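Local coordinates for protein peptidylprolyl Isomerase (Naegleria fowleri, PDB 6B4P) that probably catalyses the cis-trans isomerisation of peptide bonds preceding proline, as an FKBP-type peptidylprolyl isomerase, at residues Thr11-Ile16 and Lys91-Ile96; Ser43-Gly48 and Glu122-Lys127; Asp99-Asn104 and Ser115-Glu120. All blocks are in the same frame, centred on the assembly; numbering follows the deposited sequence.

In the fold
All three contacts reach the same antiparallel sheet: strand 117-126 serves interactions 2 and 3, and its neighbour 91-96 serves interaction 1. Interaction 2 is a true strand pairing, partly buried, with backbone hydrogen bonds. Interactions 1 and 3 lie nearer the surface and lack direct hydrogen bonds between their segments: interaction 1 is van der Waals contact of side chains with side chains and backbone across the intervening strand 23-26, whereas interaction 3 adds bridging waters to a small apolar contact between the loop ahead of strand 117-126 and the start of that strand. Probable hydrogen bonds, F94 N to F119 O and T47 N to E120 O, join the three. Interactions 2 and 3 lie on opposite sides of the chain's centre.

Interaction 1: Thr11-Ile16 and Lys91-Ile96; sequences TDWIPI and KSYFEI
The six-membered ring of W13 meets Y93 rim to rim, with centroids 6.0 Å apart and planes 26° from each other. Neither ring covers the face of the other, so this is no stack; the touching corner is W13 CH2, 3.8 Å from Y93 CD2. With CG anti to the carbonyl carbon (chi1 -72°) and beside the backbone N, the indole extends toward strand 91-96. A further apolar contact puts W13 CH2 4.0 Å from E95 CB, the E95 side chain crossing the indole at about a right angle. The last apolar pair is I16 with F94. I16 CD1, the end of the longer branch, reaches the edge of the phenyl ring near its plane, 3.4 Å from F94 CE1, and the two side chains cross at about a right angle.

W13 CZ3 approaches the backbone atoms Y93 O at 3.6 Å and E95 N at 3.9 Å, both obliquely to the ring. The carboxylate of E95 is turned 62° from the ring plane, with OE1 4.1 Å from W13 CZ2.

No hydrogen bond joins the segments, whose nearest CA atoms, those of W13 and F94, are 8.8 Å apart. That spacing fits the topology, since strand 23-26 pairs with both strand 14-15 and strand 91-96. K23 and K25 from this middle strand make cation-pi contacts with W13, and K23 also forms a long, weak ion pair with E95. The chemistry implies that the N-terminal segment meets strand 91-96 through van der Waals contact of its side chains with side chains and backbone, while its backbone hydrogen bonds go to the region in between, I14 to K24 and I16 to L22.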
loop_
_atom_site.group_PDB
_atom_site.type_symbol
_atom_site.label_atom_id
_atom_site.label_comp_id
_atom_site.label_asym_id
_atom_site.label_seq_id
_atom_site.Cartn_x
_atom_site.Cartn_y
_atom_site.Cartn_z
ATOM N N THR A 11 2.191 13.149 9.178
ATOM C CA THR A 11 0.991 13.252 10.001
ATOM C C THR A 11 0.990 12.208 11.119
ATOM O O THR A 11 1.876 11.356 11.180
ATOM C CB THR A 11 -0.293 13.086 9.145
ATOM O OG1 THR A 11 -0.346 11.771 8.566
ATOM C CG2 THR A 11 -0.330 14.127 8.030
ATOM N N ASP A 12 0.008 12.293 12.016
ATOM C CA ASP A 12 -0.300 11.159 12.874
ATOM C C ASP A 12 -1.007 10.070 12.070
ATOM O O ASP A 12 -1.411 10.272 10.920
ATOM C CB ASP A 12 -1.179 11.585 14.044
ATOM C CG ASP A 12 -0.392 12.258 15.150
ATOM O OD1 ASP A 12 0.568 11.641 15.672
ATOM O OD2 ASP A 12 -0.739 13.407 15.495
ATOM N N TRP A 13 -1.171 8.901 12.691
ATOM C CA TRP A 13 -1.834 7.787 12.018
ATOM C C TRP A 13 -3.285 8.129 11.687
ATOM O O TRP A 13 -4.019 8.670 12.521
ATOM C CB TRP A 13 -1.783 6.526 12.882
ATOM C CG TRP A 13 -0.442 5.888 12.992
ATOM C CD1 TRP A 13 0.340 5.801 14.115
ATOM C CD2 TRP A 13 0.275 5.220 11.952
ATOM N NE1 TRP A 13 1.500 5.119 13.830
ATOM C CE2 TRP A 13 1.492 4.762 12.507
ATOM C CE3 TRP A 13 0.018 4.979 10.596
ATOM C CZ2 TRP A 13 2.439 4.062 11.759
ATOM C CZ3 TRP A 13 0.964 4.275 9.851
ATOM C CH2 TRP A 13 2.164 3.833 10.439
ATOM N N ILE A 14 -3.681 7.825 10.459
ATOM C CA ILE A 14 -5.032 8.013 9.936
ATOM C C ILE A 14 -5.634 6.628 9.726
ATOM O O ILE A 14 -5.113 5.858 8.912
ATOM C CB ILE A 14 -5.017 8.798 8.614
ATOM C CG1 ILE A 14 -4.383 10.176 8.813
ATOM C CG2 ILE A 14 -6.423 8.916 8.033
ATOM C CD1 ILE A 14 -3.997 10.854 7.520
ATOM N N PRO A 15 -6.712 6.265 10.421
ATOM C CA PRO A 15 -7.313 4.943 10.210
ATOM C C PRO A 15 -7.995 4.843 8.853
ATOM O O PRO A 15 -8.633 5.790 8.385
ATOM C CB PRO A 15 -8.334 4.824 11.353
ATOM C CG PRO A 15 -8.002 5.939 12.311
ATOM C CD PRO A 15 -7.410 7.023 11.472
ATOM N N ILE A 16 -7.859 3.677 8.226
ATOM C CA ILE A 16 -8.472 3.384 6.933
ATOM C C ILE A 16 -9.595 2.366 7.075
ATOM O O ILE A 16 -10.697 2.562 6.560
ATOM C CB ILE A 16 -7.416 2.889 5.921
ATOM C CG1 ILE A 16 -6.370 3.964 5.671
ATOM C CG2 ILE A 16 -8.079 2.503 4.599
ATOM C CD1 ILE A 16 -5.174 3.429 4.959
ATOM N N LYS A 91 1.986 10.466 -1.392
ATOM C CA LYS A 91 2.894 9.457 -0.860
ATOM C C LYS A 91 2.531 9.260 0.603
ATOM O O LYS A 91 2.497 10.229 1.365
ATOM C CB LYS A 91 4.360 9.872 -1.008
ATOM C CG LYS A 91 5.336 8.776 -0.562
ATOM C CD LYS A 91 6.781 9.144 -0.912
ATOM C CE LYS A 91 7.755 8.109 -0.378
ATOM N NZ LYS A 91 9.174 8.499 -0.630
ATOM N N SER A 92 2.234 8.020 0.980
ATOM C CA SER A 92 1.802 7.723 2.337
ATOM C C SER A 92 2.489 6.468 2.841
ATOM O O SER A 92 3.019 5.662 2.074
ATOM C CB SER A 92 0.284 7.568 2.418
ATOM O OG SER A 92 -0.300 8.862 2.314
ATOM N N TYR A 93 2.495 6.344 4.165
ATOM C CA TYR A 93 3.132 5.243 4.876
ATOM C C TYR A 93 2.046 4.436 5.568
ATOM O O TYR A 93 1.270 4.990 6.349
ATOM C CB TYR A 93 4.130 5.800 5.886
ATOM C CG TYR A 93 4.948 4.789 6.643
ATOM C CD1 TYR A 93 5.783 3.893 5.979
ATOM C CD2 TYR A 93 4.927 4.760 8.029
ATOM C CE1 TYR A 93 6.564 2.994 6.684
ATOM C CE2 TYR A 93 5.694 3.860 8.734
ATOM C CZ TYR A 93 6.509 2.980 8.057
ATOM O OH TYR A 93 7.285 2.095 8.772
ATOM N N PHE A 94 1.978 3.146 5.261
ATOM C CA PHE A 94 0.897 2.282 5.713
ATOM C C PHE A 94 1.408 1.213 6.662
ATOM O O PHE A 94 2.429 0.573 6.403
ATOM C CB PHE A 94 0.221 1.584 4.527
ATOM C CG PHE A 94 -0.515 2.506 3.605
ATOM C CD1 PHE A 94 -1.889 2.646 3.700
ATOM C CD2 PHE A 94 0.163 3.211 2.617
ATOM C CE1 PHE A 94 -2.581 3.492 2.822
ATOM C CE2 PHE A 94 -0.534 4.050 1.733
ATOM C CZ PHE A 94 -1.901 4.185 1.845
ATOM N N GLU A 95 0.671 1.000 7.750
ATOM C CA GLU A 95 0.806 -0.198 8.564
ATOM C C GLU A 95 -0.303 -1.161 8.172
ATOM O O GLU A 95 -1.489 -0.824 8.292
ATOM C CB GLU A 95 0.727 0.137 10.046
ATOM C CG GLU A 95 0.939 -1.079 10.920
ATOM C CD GLU A 95 1.241 -0.722 12.363
ATOM O OE1 GLU A 95 2.217 0.019 12.612
ATOM O OE2 GLU A 95 0.468 -1.150 13.239
ATOM N N ILE A 96 0.071 -2.354 7.726
ATOM C CA ILE A 96 -0.870 -3.312 7.169
ATOM C C ILE A 96 -0.792 -4.599 7.981
ATOM O O ILE A 96 0.090 -5.429 7.763
ATOM C CB ILE A 96 -0.583 -3.574 5.682
ATOM C CG1 ILE A 96 -0.600 -2.249 4.914
ATOM C CG2 ILE A 96 -1.628 -4.512 5.099
ATOM C CD1 ILE A 96 -0.622 -2.403 3.388
#

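Interaction 2: Ser43-Gly48 and Glu122-Lys127; sequences SVHYTG and ELLSWK
Strands 43-48 and 122-126 run antiparallel, their axes 161° apart in direction, and a register shift of one residue between S43 and V44 marks a beta bulge. S43 with S125 and H45 with E122 are hydrogen-bonded pairs; V44 with L123 is a non-hydrogen-bonded pair. Around H45 the two bonds are H45 N to E122 O, at 3.0 Å and in the carbonyl plane, and E122 N to H45 O, at 2.8 Å and nearly straight (172°). At the bulge S43 uses both backbone polar atoms: its N donates to S125 O, while its O accepts from L124 N at 2.9 Å. The extra residue, L124, has a backbone psi of -44°, which departs from extended geometry.

V44 and L123 point to the same face of the sheet, where V44 CG1 lies 4.0 Å from L123 CD1; I121 and V42 add to this side. S43, H45, E122 and S125 occupy the other face. There the methyl L124 CD1 comes obliquely to the imidazole, 3.7 Å from H45 CD2, and P65 touches both side chains. The polar end of that ring is engaged elsewhere, H45 ND1 being hydrogen-bonded to S59 OG. S125 OG sits between its backbone N and carbonyl carbon, 3.8 Å from S43 CB.

Buried apolar side chains on one face and more polar, partly exposed ones on the other are consistent with the FKBP fold, in which an antiparallel sheet wraps around a short helix, here 77-84, and the C-terminal strand lies inside the sheet between 91-96 and 41-50.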
loop_
_atom_site.group_PDB
_atom_site.type_symbol
_atom_site.label_atom_id
_atom_site.label_comp_id
_atom_site.label_asym_id
_atom_site.label_seq_id
_atom_site.Cartn_x
_atom_site.Cartn_y
_atom_site.Cartn_z
ATOM N N SER A 43 -1.007 3.172 -11.043
ATOM C CA SER A 43 0.436 2.980 -11.062
ATOM C C SER A 43 0.995 3.490 -9.743
ATOM O O SER A 43 0.743 4.643 -9.370
ATOM C CB SER A 43 1.081 3.732 -12.226
ATOM O OG SER A 43 0.721 3.175 -13.479
ATOM N N VAL A 44 1.748 2.636 -9.038
ATOM C CA VAL A 44 2.306 2.998 -7.741
ATOM C C VAL A 44 3.785 2.664 -7.698
ATOM O O VAL A 44 4.256 1.717 -8.338
ATOM C CB VAL A 44 1.583 2.300 -6.562
ATOM C CG1 VAL A 44 0.087 2.663 -6.521
ATOM C CG2 VAL A 44 1.775 0.787 -6.610
ATOM N N HIS A 45 4.522 3.464 -6.931
ATOM C CA HIS A 45 5.844 3.086 -6.468
ATOM C C HIS A 45 5.729 2.753 -4.994
ATOM O O HIS A 45 5.016 3.439 -4.252
ATOM C CB HIS A 45 6.869 4.199 -6.696
ATOM C CG HIS A 45 7.658 4.026 -7.953
ATOM N ND1 HIS A 45 8.245 2.828 -8.298
ATOM C CD2 HIS A 45 7.958 4.895 -8.948
ATOM C CE1 HIS A 45 8.876 2.967 -9.451
ATOM N NE2 HIS A 45 8.714 4.210 -9.868
ATOM N N TYR A 46 6.421 1.699 -4.563
ATOM C CA TYR A 46 6.270 1.289 -3.176
ATOM C C TYR A 46 7.582 0.751 -2.631
ATOM O O TYR A 46 8.452 0.294 -3.373
ATOM C CB TYR A 46 5.184 0.216 -3.019
ATOM C CG TYR A 46 5.592 -1.086 -3.657
ATOM C CD1 TYR A 46 6.218 -2.085 -2.912
ATOM C CD2 TYR A 46 5.383 -1.310 -5.012
ATOM C CE1 TYR A 46 6.620 -3.271 -3.517
ATOM C CE2 TYR A 46 5.780 -2.486 -5.623
ATOM C CZ TYR A 46 6.392 -3.467 -4.867
ATOM O OH TYR A 46 6.800 -4.629 -5.455
ATOM N N THR A 47 7.693 0.788 -1.304
ATOM C CA THR A 47 8.753 0.107 -0.565
ATOM C C THR A 47 8.110 -0.647 0.590
ATOM O O THR A 47 7.380 -0.052 1.387
ATOM C CB THR A 47 9.801 1.095 -0.052
ATOM O OG1 THR A 47 10.408 1.785 -1.159
ATOM C CG2 THR A 47 10.895 0.362 0.722
ATOM N N GLY A 48 8.354 -1.952 0.662
ATOM C CA GLY A 48 7.803 -2.795 1.710
ATOM C C GLY A 48 8.876 -3.192 2.707
ATOM O O GLY A 48 9.969 -3.619 2.322
ATOM N N GLU A 122 3.473 5.502 -3.215
ATOM C CA GLU A 122 3.224 6.740 -3.946
ATOM C C GLU A 122 2.264 6.404 -5.076
ATOM O O GLU A 122 2.563 5.536 -5.904
ATOM C CB GLU A 122 4.510 7.344 -4.504
ATOM C CG GLU A 122 4.264 8.636 -5.255
ATOM C CD GLU A 122 5.540 9.263 -5.787
ATOM O OE1 GLU A 122 6.598 8.607 -5.716
ATOM O OE2 GLU A 122 5.486 10.413 -6.279
ATOM N N LEU A 123 1.109 7.066 -5.090
ATOM C CA LEU A 123 0.115 6.887 -6.147
ATOM C C LEU A 123 0.473 7.833 -7.286
ATOM O O LEU A 123 0.207 9.034 -7.216
ATOM C CB LEU A 123 -1.286 7.154 -5.610
ATOM C CG LEU A 123 -2.395 7.050 -6.653
ATOM C CD1 LEU A 123 -2.319 5.716 -7.401
ATOM C CD2 LEU A 123 -3.737 7.231 -5.995
ATOM N N LEU A 124 1.066 7.290 -8.353
ATOM C CA LEU A 124 1.633 8.140 -9.396
ATOM C C LEU A 124 0.567 8.683 -10.332
ATOM O O LEU A 124 0.603 9.861 -10.706
ATOM C CB LEU A 124 2.665 7.359 -10.206
ATOM C CG LEU A 124 3.815 6.821 -9.363
ATOM C CD1 LEU A 124 4.591 5.791 -10.161
ATOM C CD2 LEU A 124 4.724 7.975 -8.953
ATOM N N SER A 125 -0.361 7.828 -10.744
ATOM C CA SER A 125 -1.318 8.132 -11.795
ATOM C C SER A 125 -2.270 6.956 -11.884
ATOM O O SER A 125 -2.067 5.919 -11.249
ATOM C CB SER A 125 -0.640 8.347 -13.148
ATOM O OG SER A 125 0.076 7.174 -13.531
ATOM N N TRP A 126 -3.298 7.117 -12.708
ATOM C CA TRP A 126 -4.135 5.980 -13.059
ATOM C C TRP A 126 -4.823 6.278 -14.378
ATOM O O TRP A 126 -4.797 7.405 -14.882
ATOM C CB TRP A 126 -5.160 5.657 -11.966
ATOM C CG TRP A 126 -6.170 6.738 -11.717
ATOM C CD1 TRP A 126 -7.316 6.980 -12.430
ATOM C CD2 TRP A 126 -6.131 7.723 -10.678
ATOM N NE1 TRP A 126 -7.997 8.046 -11.880
ATOM C CE2 TRP A 126 -7.286 8.515 -10.805
ATOM C CE3 TRP A 126 -5.228 8.009 -9.647
ATOM C CZ2 TRP A 126 -7.565 9.580 -9.944
ATOM C CZ3 TRP A 126 -5.519 9.055 -8.784
ATOM C CH2 TRP A 126 -6.662 9.830 -8.940
ATOM N N LYS A 127 -5.417 5.239 -14.947
ATOM C CA LYS A 127 -6.207 5.397 -16.154
ATOM C C LYS A 127 -7.374 4.424 -16.175
ATOM O O LYS A 127 -7.506 3.555 -15.313
ATOM C CB LYS A 127 -5.334 5.220 -17.396
ATOM C CG LYS A 127 -4.687 3.857 -17.552
ATOM C CD LYS A 127 -3.725 3.864 -18.742
ATOM C CE LYS A 127 -3.308 2.458 -19.160
ATOM N NZ LYS A 127 -2.398 2.489 -20.345
ATOM O OXT LYS A 127 -8.225 4.512 -17.068
#

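Interaction 3: Asp99-Asn104 and Ser115-Glu120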
loop_
_atom_site.group_PDB
_atom_site.type_symbol
_atom_site.label_atom_id
_atom_site.label_comp_id
_atom_site.label_asym_id
_atom_site.label_seq_id
_atom_site.Cartn_x
_atom_site.Cartn_y
_atom_site.Cartn_z
ATOM N N ASP A 99 -3.845 -9.715 8.672
ATOM C CA ASP A 99 -5.164 -10.035 8.142
ATOM C C ASP A 99 -5.602 -9.077 7.037
ATOM O O ASP A 99 -6.682 -9.285 6.463
ATOM C CB ASP A 99 -6.214 -10.090 9.264
ATOM C CG ASP A 99 -6.265 -8.833 10.113
ATOM O OD1 ASP A 99 -5.224 -8.193 10.330
ATOM O OD2 ASP A 99 -7.368 -8.498 10.600
ATOM N N TYR A 100 -4.806 -8.051 6.733
ATOM C CA TYR A 100 -4.996 -7.224 5.548
ATOM C C TYR A 100 -3.917 -7.497 4.512
ATOM O O TYR A 100 -3.836 -6.784 3.505
ATOM C CB TYR A 100 -5.015 -5.730 5.914
ATOM C CG TYR A 100 -6.217 -5.306 6.725
ATOM C CD1 TYR A 100 -7.328 -4.739 6.116
ATOM C CD2 TYR A 100 -6.247 -5.488 8.104
ATOM C CE1 TYR A 100 -8.435 -4.357 6.863
ATOM C CE2 TYR A 100 -7.337 -5.107 8.847
ATOM C CZ TYR A 100 -8.431 -4.548 8.224
ATOM O OH TYR A 100 -9.517 -4.175 8.980
ATOM N N ALA A 101 -3.062 -8.493 4.755
ATOM C CA ALA A 101 -1.964 -8.799 3.845
ATOM C C ALA A 101 -2.015 -10.283 3.493
ATOM O O ALA A 101 -2.989 -10.736 2.888
ATOM C CB ALA A 101 -0.618 -8.402 4.464
ATOM N N TYR A 102 -1.000 -11.057 3.880
ATOM C CA TYR A 102 -0.942 -12.462 3.502
ATOM C C TYR A 102 -1.369 -13.398 4.621
ATOM O O TYR A 102 -1.263 -14.619 4.466
ATOM C CB TYR A 102 0.459 -12.816 2.998
ATOM C CG TYR A 102 0.819 -12.033 1.755
ATOM C CD1 TYR A 102 1.686 -10.940 1.820
ATOM C CD2 TYR A 102 0.265 -12.352 0.521
ATOM C CE1 TYR A 102 2.004 -10.206 0.686
ATOM C CE2 TYR A 102 0.584 -11.626 -0.619
ATOM C CZ TYR A 102 1.447 -10.552 -0.531
ATOM O OH TYR A 102 1.756 -9.823 -1.652
ATOM N N GLY A 103 -1.885 -12.866 5.726
ATOM C CA GLY A 103 -2.448 -13.732 6.747
ATOM C C GLY A 103 -1.401 -14.650 7.337
ATOM O O GLY A 103 -0.267 -14.242 7.614
ATOM N N ASN A 104 -1.778 -15.916 7.535
ATOM C CA ASN A 104 -0.849 -16.888 8.100
ATOM C C ASN A 104 0.150 -17.420 7.080
ATOM O O ASN A 104 0.990 -18.253 7.440
ATOM C CB ASN A 104 -1.616 -18.052 8.733
ATOM C CG ASN A 104 -2.381 -17.636 9.970
ATOM O OD1 ASN A 104 -1.961 -16.732 10.695
ATOM N ND2 ASN A 104 -3.504 -18.295 10.223
ATOM N N SER A 115 2.943 -11.959 8.954
ATOM C CA SER A 115 3.681 -10.701 9.011
ATOM C C SER A 115 2.781 -9.476 8.882
ATOM O O SER A 115 2.052 -9.339 7.891
ATOM C CB SER A 115 4.713 -10.637 7.889
ATOM O OG SER A 115 5.794 -11.507 8.121
ATOM N N THR A 116 2.896 -8.558 9.839
ATOM C CA THR A 116 2.507 -7.172 9.600
ATOM C C THR A 116 3.460 -6.572 8.574
ATOM O O THR A 116 4.672 -6.771 8.653
ATOM C CB THR A 116 2.564 -6.372 10.907
ATOM O OG1 THR A 116 1.671 -6.944 11.869
ATOM C CG2 THR A 116 2.174 -4.905 10.672
ATOM N N LEU A 117 2.922 -5.859 7.587
ATOM C CA LEU A 117 3.747 -5.284 6.534
ATOM C C LEU A 117 3.643 -3.773 6.587
ATOM O O LEU A 117 2.541 -3.231 6.725
ATOM C CB LEU A 117 3.317 -5.760 5.138
ATOM C CG LEU A 117 3.257 -7.271 4.949
ATOM C CD1 LEU A 117 2.803 -7.583 3.543
ATOM C CD2 LEU A 117 4.610 -7.918 5.241
ATOM N N MET A 118 4.784 -3.096 6.457
ATOM C CA MET A 118 4.815 -1.644 6.337
ATOM C C MET A 118 5.098 -1.266 4.888
ATOM O O MET A 118 6.003 -1.831 4.264
ATOM C CB MET A 118 5.888 -1.047 7.240
ATOM C CG MET A 118 5.877 -1.574 8.666
ATOM S SD MET A 118 4.327 -1.275 9.560
ATOM C CE MET A 118 4.243 0.507 9.568
ATOM N N PHE A 119 4.347 -0.306 4.349
ATOM C CA PHE A 119 4.571 0.113 2.970
ATOM C C PHE A 119 4.601 1.627 2.875
ATOM O O PHE A 119 3.689 2.298 3.369
ATOM C CB PHE A 119 3.484 -0.394 2.006
ATOM C CG PHE A 119 3.587 -1.853 1.657
ATOM C CD1 PHE A 119 4.396 -2.277 0.625
ATOM C CD2 PHE A 119 2.835 -2.790 2.339
ATOM C CE1 PHE A 119 4.470 -3.626 0.278
ATOM C CE2 PHE A 119 2.913 -4.132 2.011
ATOM C CZ PHE A 119 3.721 -4.546 0.981
ATOM N N GLU A 120 5.620 2.154 2.201
ATOM C CA GLU A 120 5.539 3.482 1.604
ATOM C C GLU A 120 4.952 3.284 0.217
ATOM O O GLU A 120 5.469 2.465 -0.540
ATOM C CB GLU A 120 6.910 4.149 1.482
ATOM C CG GLU A 120 7.561 4.544 2.793
ATOM C CD GLU A 120 8.590 5.642 2.608
ATOM O OE1 GLU A 120 9.045 5.854 1.462
ATOM O OE2 GLU A 120 8.934 6.304 3.609
HETATM O O HOH W 1 1.417 -10.600 5.483
HETATM O O HOH W 2 1.896 -13.234 6.366
#
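The ring of Y102 is the flat group of this contact, and L117 reaches it obliquely, neither squarely over a face nor at the edge: L117 CD1 lies 3.9 Å from Y102 CD1, and the two side chains cross at about a right angle. I111 of the same loop and I76 of another loop also touch Y102. In the FKBP fold this places the contact at the root of the long loop between strands 91-96 and 117-126; as in FKBP relatives, this loop, with Y102, probably borders the prolyl-substrate pocket.

The same methyl serves a second neighbour, A101 CB, at 3.6 Å. With L117 CG anti to its carbonyl carbon (chi1 -54°) and chi2 extended, CD1 touches both residues.

The backbones stay apart, with 7.2 Å between the CA atoms of A101 and L117 and no direct hydrogen bond; two waters link them instead. G103 has a positive phi of 63°; its O accepts from one of these waters. S115 takes part in both bridges through its backbone, while its OG bonds to P112 O. One water accepts from Y102 N and donates to S115 O; the other donates to G103 O at 2.7 Å and accepts from S115 N at 3.1 Å.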